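Local coordinates for protein glycoside hydrolase family 31 (Trueperella pyogenes, PDB 5I0F) that degrades the cyclic glucan cycloalternan, probably as a retaining family 31 glycoside hydrolase that works through a covalent glycosyl-enzyme intermediate, at residues 213-218 against 274-279; 282-287 against 518-523; 438-443 against 479-484. All coordinates share one frame; numbering follows the deposited sequence.

Contact 1: 213-218 against 274-279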
loop_
_atom_site.group_PDB
_atom_site.type_symbol
_atom_site.label_atom_id
_atom_site.label_comp_id
_atom_site.label_asym_id
_atom_site.label_seq_id
_atom_site.Cartn_x
_atom_site.Cartn_y
_atom_site.Cartn_z
ATOM N N MET A 213 -4.404 -8.291 -1.642
ATOM C CA MET A 213 -4.605 -9.254 -2.746
ATOM C C MET A 213 -5.829 -10.114 -2.454
ATOM O O MET A 213 -6.102 -10.422 -1.292
ATOM C CB MET A 213 -3.381 -10.143 -2.933
ATOM C CG MET A 213 -2.129 -9.405 -3.392
ATOM S SD MET A 213 -0.790 -10.543 -3.713
ATOM C CE MET A 213 0.625 -9.438 -3.773
ATOM N N PRO A 214 -6.585 -10.505 -3.497
ATOM C CA PRO A 214 -7.747 -11.363 -3.273
ATOM C C PRO A 214 -7.356 -12.845 -3.288
ATOM O O PRO A 214 -7.848 -13.618 -4.113
ATOM C CB PRO A 214 -8.672 -10.983 -4.423
ATOM C CG PRO A 214 -7.718 -10.650 -5.553
ATOM C CD PRO A 214 -6.545 -9.989 -4.879
ATOM N N PHE A 215 -6.514 -13.219 -2.335
ATOM C CA PHE A 215 -5.882 -14.544 -2.268
ATOM C C PHE A 215 -5.561 -14.843 -0.825
ATOM O O PHE A 215 -5.164 -13.929 -0.082
ATOM C CB PHE A 215 -4.569 -14.596 -3.088
ATOM C CG PHE A 215 -3.588 -15.660 -2.614
ATOM C CD1 PHE A 215 -3.715 -16.975 -3.028
ATOM C CD2 PHE A 215 -2.558 -15.342 -1.745
ATOM C CE1 PHE A 215 -2.843 -17.951 -2.575
ATOM C CE2 PHE A 215 -1.680 -16.319 -1.281
ATOM C CZ PHE A 215 -1.815 -17.623 -1.720
ATOM N N ALA A 216 -5.704 -16.105 -0.434
ATOM C CA ALA A 216 -5.215 -16.588 0.866
ATOM C C ALA A 216 -4.953 -18.083 0.819
ATOM O O ALA A 216 -5.533 -18.798 0.011
ATOM C CB ALA A 216 -6.220 -16.271 1.965
ATOM N N GLN A 217 -4.069 -18.540 1.691
ATOM C CA GLN A 217 -3.841 -19.966 1.887
ATOM C C GLN A 217 -4.469 -20.379 3.203
ATOM O O GLN A 217 -4.619 -19.563 4.125
ATOM C CB GLN A 217 -2.354 -20.333 1.793
ATOM C CG GLN A 217 -1.420 -19.701 2.791
ATOM C CD GLN A 217 -0.293 -18.929 2.092
ATOM O OE1 GLN A 217 0.648 -19.512 1.546
ATOM N NE2 GLN A 217 -0.400 -17.608 2.096
ATOM N N VAL A 218 -4.879 -21.641 3.258
ATOM C CA VAL A 218 -5.598 -22.178 4.399
ATOM C C VAL A 218 -4.833 -23.415 4.811
ATOM O O VAL A 218 -4.681 -24.344 4.016
ATOM C CB VAL A 218 -7.048 -22.522 4.046
ATOM C CG1 VAL A 218 -7.782 -23.014 5.289
ATOM C CG2 VAL A 218 -7.788 -21.333 3.424
ATOM N N THR A 274 3.873 -24.584 0.421
ATOM C CA THR A 274 4.708 -24.127 -0.688
ATOM C C THR A 274 4.059 -24.383 -2.058
ATOM O O THR A 274 4.095 -23.499 -2.934
ATOM C CB THR A 274 6.117 -24.744 -0.573
ATOM O OG1 THR A 274 6.731 -24.241 0.623
ATOM C CG2 THR A 274 6.978 -24.363 -1.755
ATOM N N ASP A 275 3.449 -25.560 -2.229
ATOM C CA ASP A 275 2.688 -25.892 -3.453
ATOM C C ASP A 275 1.614 -24.824 -3.730
ATOM O O ASP A 275 1.424 -24.386 -4.866
ATOM C CB ASP A 275 1.987 -27.265 -3.352
ATOM C CG ASP A 275 2.953 -28.459 -3.335
ATOM O OD1 ASP A 275 4.073 -28.356 -3.865
ATOM O OD2 ASP A 275 2.573 -29.520 -2.786
ATOM N N VAL A 276 0.910 -24.425 -2.682
ATOM C CA VAL A 276 -0.189 -23.461 -2.815
ATOM C C VAL A 276 0.313 -22.089 -3.240
ATOM O O VAL A 276 -0.200 -21.483 -4.215
ATOM C CB VAL A 276 -1.005 -23.351 -1.514
ATOM C CG1 VAL A 276 -2.025 -22.215 -1.592
ATOM C CG2 VAL A 276 -1.694 -24.677 -1.228
ATOM N N LEU A 277 1.324 -21.593 -2.533
ATOM C CA LEU A 277 1.897 -20.301 -2.892
ATOM C C LEU A 277 2.458 -20.335 -4.308
ATOM O O LEU A 277 2.205 -19.398 -5.078
ATOM C CB LEU A 277 2.930 -19.811 -1.872
ATOM C CG LEU A 277 3.618 -18.465 -2.146
ATOM C CD1 LEU A 277 2.623 -17.309 -2.240
ATOM C CD2 LEU A 277 4.632 -18.197 -1.042
ATOM N N ASN A 278 3.123 -21.423 -4.701
ATOM C CA ASN A 278 3.576 -21.545 -6.092
ATOM C C ASN A 278 2.465 -21.525 -7.127
ATOM O O ASN A 278 2.638 -20.978 -8.216
ATOM C CB ASN A 278 4.428 -22.791 -6.307
ATOM C CG ASN A 278 5.870 -22.532 -6.019
ATOM O OD1 ASN A 278 6.558 -21.842 -6.778
ATOM N ND2 ASN A 278 6.341 -23.070 -4.928
ATOM N N GLY A 279 1.333 -22.124 -6.791
ATOM C CA GLY A 279 0.169 -22.059 -7.663
ATOM C C GLY A 279 -0.226 -20.622 -7.925
ATOM O O GLY A 279 -0.424 -20.212 -9.082
#

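Contact 2: 282-287 against 518-523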
loop_
_atom_site.group_PDB
_atom_site.type_symbol
_atom_site.label_atom_id
_atom_site.label_comp_id
_atom_site.label_asym_id
_atom_site.label_seq_id
_atom_site.Cartn_x
_atom_site.Cartn_y
_atom_site.Cartn_z
ATOM N N ASP A 282 2.360 -18.752 -10.113
ATOM C CA ASP A 282 2.175 -19.093 -11.511
ATOM C C ASP A 282 1.128 -18.204 -12.207
ATOM O O ASP A 282 1.283 -17.906 -13.381
ATOM C CB ASP A 282 1.790 -20.571 -11.694
ATOM C CG ASP A 282 2.961 -21.519 -11.496
ATOM O OD1 ASP A 282 4.132 -21.087 -11.635
ATOM O OD2 ASP A 282 2.693 -22.706 -11.216
ATOM N N VAL A 283 0.097 -17.788 -11.479
ATOM C CA VAL A 283 -0.949 -16.921 -12.009
ATOM C C VAL A 283 -0.585 -15.426 -11.881
ATOM O O VAL A 283 -0.764 -14.642 -12.831
ATOM C CB VAL A 283 -2.283 -17.248 -11.300
ATOM C CG1 VAL A 283 -3.358 -16.209 -11.581
ATOM C CG2 VAL A 283 -2.760 -18.627 -11.728
ATOM N N ALA A 284 -0.056 -15.044 -10.724
ATOM C CA ALA A 284 0.214 -13.639 -10.407
ATOM C C ALA A 284 1.471 -13.074 -11.049
ATOM O O ALA A 284 1.450 -11.946 -11.490
ATOM C CB ALA A 284 0.266 -13.433 -8.908
ATOM N N GLY A 285 2.543 -13.857 -11.100
ATOM C CA GLY A 285 3.868 -13.407 -11.529
ATOM C C GLY A 285 4.822 -13.683 -10.384
ATOM O O GLY A 285 4.400 -13.771 -9.246
ATOM N N ARG A 286 6.092 -13.870 -10.697
ATOM C CA ARG A 286 7.100 -14.265 -9.713
ATOM C C ARG A 286 8.107 -13.144 -9.475
ATOM O O ARG A 286 8.351 -12.375 -10.374
ATOM C CB ARG A 286 7.845 -15.500 -10.204
ATOM C CG ARG A 286 7.032 -16.774 -10.076
ATOM C CD ARG A 286 7.734 -17.964 -10.688
ATOM N NE ARG A 286 6.889 -19.148 -10.550
ATOM C CZ ARG A 286 6.797 -19.918 -9.466
ATOM N NH1 ARG A 286 7.530 -19.684 -8.370
ATOM N NH2 ARG A 286 5.977 -20.966 -9.490
ATOM N N PRO A 287 8.720 -13.084 -8.276
ATOM C CA PRO A 287 9.797 -12.095 -8.063
ATOM C C PRO A 287 10.935 -12.211 -9.080
ATOM O O PRO A 287 11.258 -13.314 -9.531
ATOM C CB PRO A 287 10.307 -12.374 -6.639
ATOM C CG PRO A 287 9.574 -13.567 -6.141
ATOM C CD PRO A 287 8.487 -13.936 -7.098
ATOM N N GLY A 518 0.353 -1.792 -4.068
ATOM C CA GLY A 518 0.309 -2.890 -5.019
ATOM C C GLY A 518 -0.955 -3.729 -4.955
ATOM O O GLY A 518 -1.898 -3.430 -4.210
ATOM N N PHE A 519 -0.948 -4.788 -5.773
ATOM C CA PHE A 519 -2.062 -5.695 -5.961
ATOM C C PHE A 519 -1.497 -6.990 -6.576
ATOM O O PHE A 519 -0.280 -7.142 -6.704
ATOM C CB PHE A 519 -3.157 -5.054 -6.860
ATOM C CG PHE A 519 -4.537 -5.631 -6.647
ATOM C CD1 PHE A 519 -5.254 -5.339 -5.510
ATOM C CD2 PHE A 519 -5.115 -6.462 -7.604
ATOM C CE1 PHE A 519 -6.538 -5.855 -5.303
ATOM C CE2 PHE A 519 -6.378 -6.998 -7.414
ATOM C CZ PHE A 519 -7.097 -6.712 -6.264
ATOM N N THR A 520 -2.353 -7.942 -6.903
ATOM C CA THR A 520 -1.949 -9.138 -7.650
ATOM C C THR A 520 -1.109 -8.724 -8.858
ATOM O O THR A 520 -1.516 -7.833 -9.599
ATOM C CB THR A 520 -3.201 -9.891 -8.132
ATOM O OG1 THR A 520 -4.133 -10.018 -7.055
ATOM C CG2 THR A 520 -2.861 -11.261 -8.665
ATOM N N GLY A 521 0.059 -9.350 -9.024
ATOM C CA GLY A 521 1.039 -8.975 -10.043
ATOM C C GLY A 521 2.215 -8.138 -9.558
ATOM O O GLY A 521 3.275 -8.150 -10.195
ATOM N N SER A 522 2.057 -7.437 -8.423
ATOM C CA SER A 522 3.153 -6.691 -7.815
ATOM C C SER A 522 4.403 -7.535 -7.479
ATOM O O SER A 522 5.518 -6.988 -7.443
ATOM C CB SER A 522 2.680 -5.908 -6.584
ATOM O OG SER A 522 1.771 -4.891 -6.972
ATOM N N GLN A 523 4.218 -8.842 -7.295
ATOM C CA GLN A 523 5.315 -9.776 -7.007
ATOM C C GLN A 523 6.468 -9.674 -8.043
ATOM O O GLN A 523 7.644 -9.824 -7.684
ATOM C CB GLN A 523 4.817 -11.224 -6.984
ATOM C CG GLN A 523 3.780 -11.575 -5.920
ATOM C CD GLN A 523 2.327 -11.438 -6.365
ATOM O OE1 GLN A 523 1.991 -10.662 -7.266
ATOM N NE2 GLN A 523 1.439 -12.177 -5.691
#

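Contact 3: 438-443 against 479-484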
loop_
_atom_site.group_PDB
_atom_site.type_symbol
_atom_site.label_atom_id
_atom_site.label_comp_id
_atom_site.label_asym_id
_atom_site.label_seq_id
_atom_site.Cartn_x
_atom_site.Cartn_y
_atom_site.Cartn_z
ATOM N N ASP A 438 -2.006 7.820 -17.295
ATOM C CA ASP A 438 -2.590 6.527 -17.630
ATOM C C ASP A 438 -1.438 5.597 -17.953
ATOM O O ASP A 438 -0.818 5.715 -18.997
ATOM C CB ASP A 438 -3.566 6.648 -18.811
ATOM C CG ASP A 438 -4.398 5.402 -19.005
ATOM O OD1 ASP A 438 -3.895 4.319 -18.671
ATOM O OD2 ASP A 438 -5.555 5.480 -19.496
ATOM N N LEU A 439 -1.164 4.681 -17.034
ATOM C CA LEU A 439 -0.062 3.754 -17.168
ATOM C C LEU A 439 -0.571 2.364 -17.539
ATOM O O LEU A 439 0.152 1.375 -17.364
ATOM C CB LEU A 439 0.744 3.747 -15.848
ATOM C CG LEU A 439 1.240 5.126 -15.367
ATOM C CD1 LEU A 439 1.938 5.012 -14.016
ATOM C CD2 LEU A 439 2.183 5.777 -16.375
ATOM N N SER A 440 -1.806 2.288 -18.059
ATOM C CA SER A 440 -2.453 1.013 -18.369
ATOM C C SER A 440 -2.027 0.393 -19.708
ATOM O O SER A 440 -2.312 -0.779 -19.935
ATOM C CB SER A 440 -3.987 1.143 -18.291
ATOM O OG SER A 440 -4.565 1.851 -19.397
ATOM N N THR A 441 -1.359 1.156 -20.578
ATOM C CA THR A 441 -0.852 0.644 -21.856
ATOM C C THR A 441 0.627 0.966 -22.009
ATOM O O THR A 441 1.138 1.868 -21.340
ATOM C CB THR A 441 -1.584 1.271 -23.065
ATOM O OG1 THR A 441 -1.299 2.677 -23.146
ATOM C CG2 THR A 441 -3.082 1.054 -22.966
ATOM N N GLU A 442 1.295 0.249 -22.908
ATOM C CA GLU A 442 2.712 0.486 -23.158
ATOM C C GLU A 442 2.985 1.935 -23.568
ATOM O O GLU A 442 3.933 2.553 -23.074
ATOM C CB GLU A 442 3.285 -0.509 -24.182
ATOM C CG GLU A 442 4.807 -0.507 -24.276
ATOM C CD GLU A 442 5.510 -0.984 -23.006
ATOM O OE1 GLU A 442 5.026 -1.958 -22.363
ATOM O OE2 GLU A 442 6.554 -0.369 -22.641
ATOM N N ALA A 443 2.130 2.490 -24.423
ATOM C CA ALA A 443 2.323 3.854 -24.907
ATOM C C ALA A 443 2.211 4.886 -23.784
ATOM O O ALA A 443 3.003 5.822 -23.734
ATOM C CB ALA A 443 1.347 4.178 -26.041
ATOM N N TYR A 479 -9.791 4.077 -18.588
ATOM C CA TYR A 479 -8.392 3.810 -18.880
ATOM C C TYR A 479 -8.256 3.429 -20.354
ATOM O O TYR A 479 -9.172 2.845 -20.955
ATOM C CB TYR A 479 -7.879 2.680 -18.000
ATOM C CG TYR A 479 -7.722 3.031 -16.529
ATOM C CD1 TYR A 479 -8.798 2.969 -15.644
ATOM C CD2 TYR A 479 -6.488 3.394 -16.018
ATOM C CE1 TYR A 479 -8.644 3.290 -14.291
ATOM C CE2 TYR A 479 -6.317 3.693 -14.674
ATOM C CZ TYR A 479 -7.390 3.633 -13.805
ATOM O OH TYR A 479 -7.158 3.963 -12.478
ATOM N N GLU A 480 -7.093 3.716 -20.925
ATOM C CA GLU A 480 -6.821 3.410 -22.318
ATOM C C GLU A 480 -6.744 1.925 -22.604
ATOM O O GLU A 480 -6.879 1.533 -23.743
ATOM C CB GLU A 480 -5.520 4.071 -22.776
ATOM C CG GLU A 480 -5.666 5.566 -22.959
ATOM C CD GLU A 480 -4.406 6.214 -23.474
ATOM O OE1 GLU A 480 -3.360 6.151 -22.789
ATOM O OE2 GLU A 480 -4.451 6.812 -24.561
ATOM N N ASP A 481 -6.515 1.093 -21.592
ATOM C CA ASP A 481 -6.575 -0.367 -21.779
ATOM C C ASP A 481 -8.009 -0.915 -21.916
ATOM O O ASP A 481 -8.175 -2.112 -22.097
ATOM C CB ASP A 481 -5.814 -1.124 -20.653
ATOM C CG ASP A 481 -6.512 -1.057 -19.285
ATOM O OD1 ASP A 481 -7.489 -0.290 -19.127
ATOM O OD2 ASP A 481 -6.062 -1.780 -18.336
ATOM N N GLY A 482 -9.025 -0.055 -21.809
ATOM C CA GLY A 482 -10.425 -0.474 -21.929
ATOM C C GLY A 482 -11.115 -0.689 -20.592
ATOM O O GLY A 482 -12.325 -0.757 -20.549
ATOM N N ARG A 483 -10.366 -0.812 -19.499
ATOM C CA ARG A 483 -10.959 -1.017 -18.182
ATOM C C ARG A 483 -11.599 0.264 -17.661
ATOM O O ARG A 483 -11.178 1.372 -18.022
ATOM C CB ARG A 483 -9.908 -1.522 -17.170
ATOM C CG ARG A 483 -9.333 -2.890 -17.537
ATOM C CD ARG A 483 -8.325 -3.451 -16.533
ATOM N NE ARG A 483 -8.057 -4.838 -16.877
ATOM C CZ ARG A 483 -7.236 -5.280 -17.839
ATOM N NH1 ARG A 483 -6.463 -4.469 -18.566
ATOM N NH2 ARG A 483 -7.159 -6.596 -18.056
ATOM N N ARG A 484 -12.626 0.092 -16.831
ATOM C CA ARG A 484 -13.175 1.178 -16.048
ATOM C C ARG A 484 -12.488 1.169 -14.699
ATOM O O ARG A 484 -11.727 0.252 -14.384
ATOM C CB ARG A 484 -14.696 1.053 -15.874
ATOM C CG ARG A 484 -15.494 0.967 -17.159
ATOM C CD ARG A 484 -15.130 2.013 -18.189
ATOM N NE ARG A 484 -15.610 3.355 -17.867
ATOM C CZ ARG A 484 -16.847 3.809 -18.091
ATOM N NH1 ARG A 484 -17.153 5.068 -17.769
ATOM N NH2 ARG A 484 -17.798 3.022 -18.614
HETATM O O HOH W 1 -2.177 4.332 -21.240
HETATM O O HOH W 2 -3.419 -2.453 -17.780
#

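Contact 1: 213-218 against 274-279
V276 and L277 of the helix meet F215 and Q217 of the strand mainly through carbon atoms. V276 CG1 stands 3.9 Å from Q217 CB, and the same methyl reaches the edge of the F215 ring, near its plane, 4.5 Å from CE1. The methyl is put there by a chi1 of 172°, with CG1 opposite the backbone N. L277 CD1 comes obliquely to the ring at 4.5 Å from F215 CZ, so both aliphatic residues meet the far end of the phenyl group, and the ring also stacks with F280, further along the same helix. F215 and Q217 point toward the helix while A216 points away, the alternation expected of a strand. This is a helix laid along a sheet: helix 273-284 follows strand 263-271 of the mixed sheet that also holds strand 212-219, and its segment runs nearly antiparallel to 215-218, at 165° with 9.2 Å between axes.

The side chain of Q217, bent at chi2, brings OE1 to 4.1 Å from L277 CB, while NE2 donates to A552 O and V176 O and OE1 has a weak hydrogen bond with Y656 OH; these partners satisfy the buried amide. Within the helix, N278 ND2 bonds to T274 O at 3.0 Å, above the carbonyl plane, on the face opposite to N278 N. N278 ND2 also donates to T646 O.

Contact 2: 282-287 against 518-523
Q523 sets its CG opposite the carbonyl carbon (chi1 -62°) and bends at chi2 (92°), which swings its amide back over A284. NE2 ends 3.6 Å from A284 CB. The same bend brings OE1 to G521 N, which donates to it at 2.9 Å in the carbonyl plane, and NE2 donates to C553 O, so both ends of the amide are held and its rotation is fixed. T520 turns its methyl opposite its backbone N and places CG2 3.8 Å from A284 CB; the small alanine probably lets the turn come this close.

The backbones also meet directly. G521 CA lies 3.3 Å from A284 O, and P287 CA 3.2 Å from Q523 O, both as CA-H...O contacts, while G285 O packs 3.4 Å from Q523 CB. Glycine suits both G285, which leaves the helix with positive phi, and G521, in the type II turn 519-522: at these angles a CB would press on the preceding carbonyl oxygen. R286 NH2 pairs with D282 OD1 at 2.8 Å in a salt bridge, the acceptor lying at the guanidinium edge and met from above the carboxylate plane.

Helix 273-284 thus ends on the loop between strands 513-515 and 527-529 of the family 31 TIM barrel. M213 and P214 of strand 212-219 pack on Q523 and T520, F280 of the helix touches both, and helix 485-506 receives F519 and S522.

Contact 3: 438-443 against 479-484
The carboxylate plane of D438 and the ring plane of Y479 are 90° apart, with OD1 at the ring edge 3.8 Å from CD2. R483 O lies in the plane at the CD1 edge, across the ring from D438, and S440 CB approaches obliquely. On the carboxylate itself the two oxygens are shared out. OD2 receives E480 N at 2.7 Å on its syn side, somewhat out of plane, with a fairly straight bond (157°). OD1 takes S440 OG on its syn lone pair at 2.7 Å and S440 N at 3.0 Å, nearly in line with the C-O bond; the latter makes an Asx turn. A chi1 of -168°, CG opposite the backbone N, points the group at the turn 479-482. R483 NH1 meets D481 OD2 at 2.7 Å in a salt bridge, in the guanidinium plane but above the carboxylate plane, while R483 N donates to D481 OD1 in a second Asx turn.

S440 OG, donating to D438, in turn accepts D481 N at 3.0 Å, so a serine hydroxyl links the loop to the type I turn 479-482, where G482 takes positive phi. T441, N-cap of helix 442-450 through OG1 and G444 N, lays its CG2 3.7 Å from D481 N. A water joins D438 O, T441 OG1 and E480 OE1.

D438 is buried, and three donors would probably favour its charged form, against the nearby E480. E480 OE1 stands 4.0 Å from D438 OD2, a pair of like charges probably eased by that water and by H414 ND1, which is hydrogen-bonded to E480 OE1.

Contacts 1 and 2 are neighbours, their centres 11 Å apart, because both use helix 273-284. They touch: N278 OD1 and R286 NH1 are 2.9 Å apart, a probable hydrogen bond, and M213 SD lies 3.4 Å from Q523 NE2, so the strand, the helix end and the barrel loop come together. Contact 3 lies about 28 Å from contact 1 and 19 Å from contact 2 between centres. Its chain segments lie between those of contact 2. Contacts 2 and 3 lie near site residues in sequence: R516, in a glycan pocket, precedes 518-523, W429 and W430 precede 438-443, and the calcium ligand D486 follows 479-484. A bound calcium ion lies about 12 Å from the Y479 side chain.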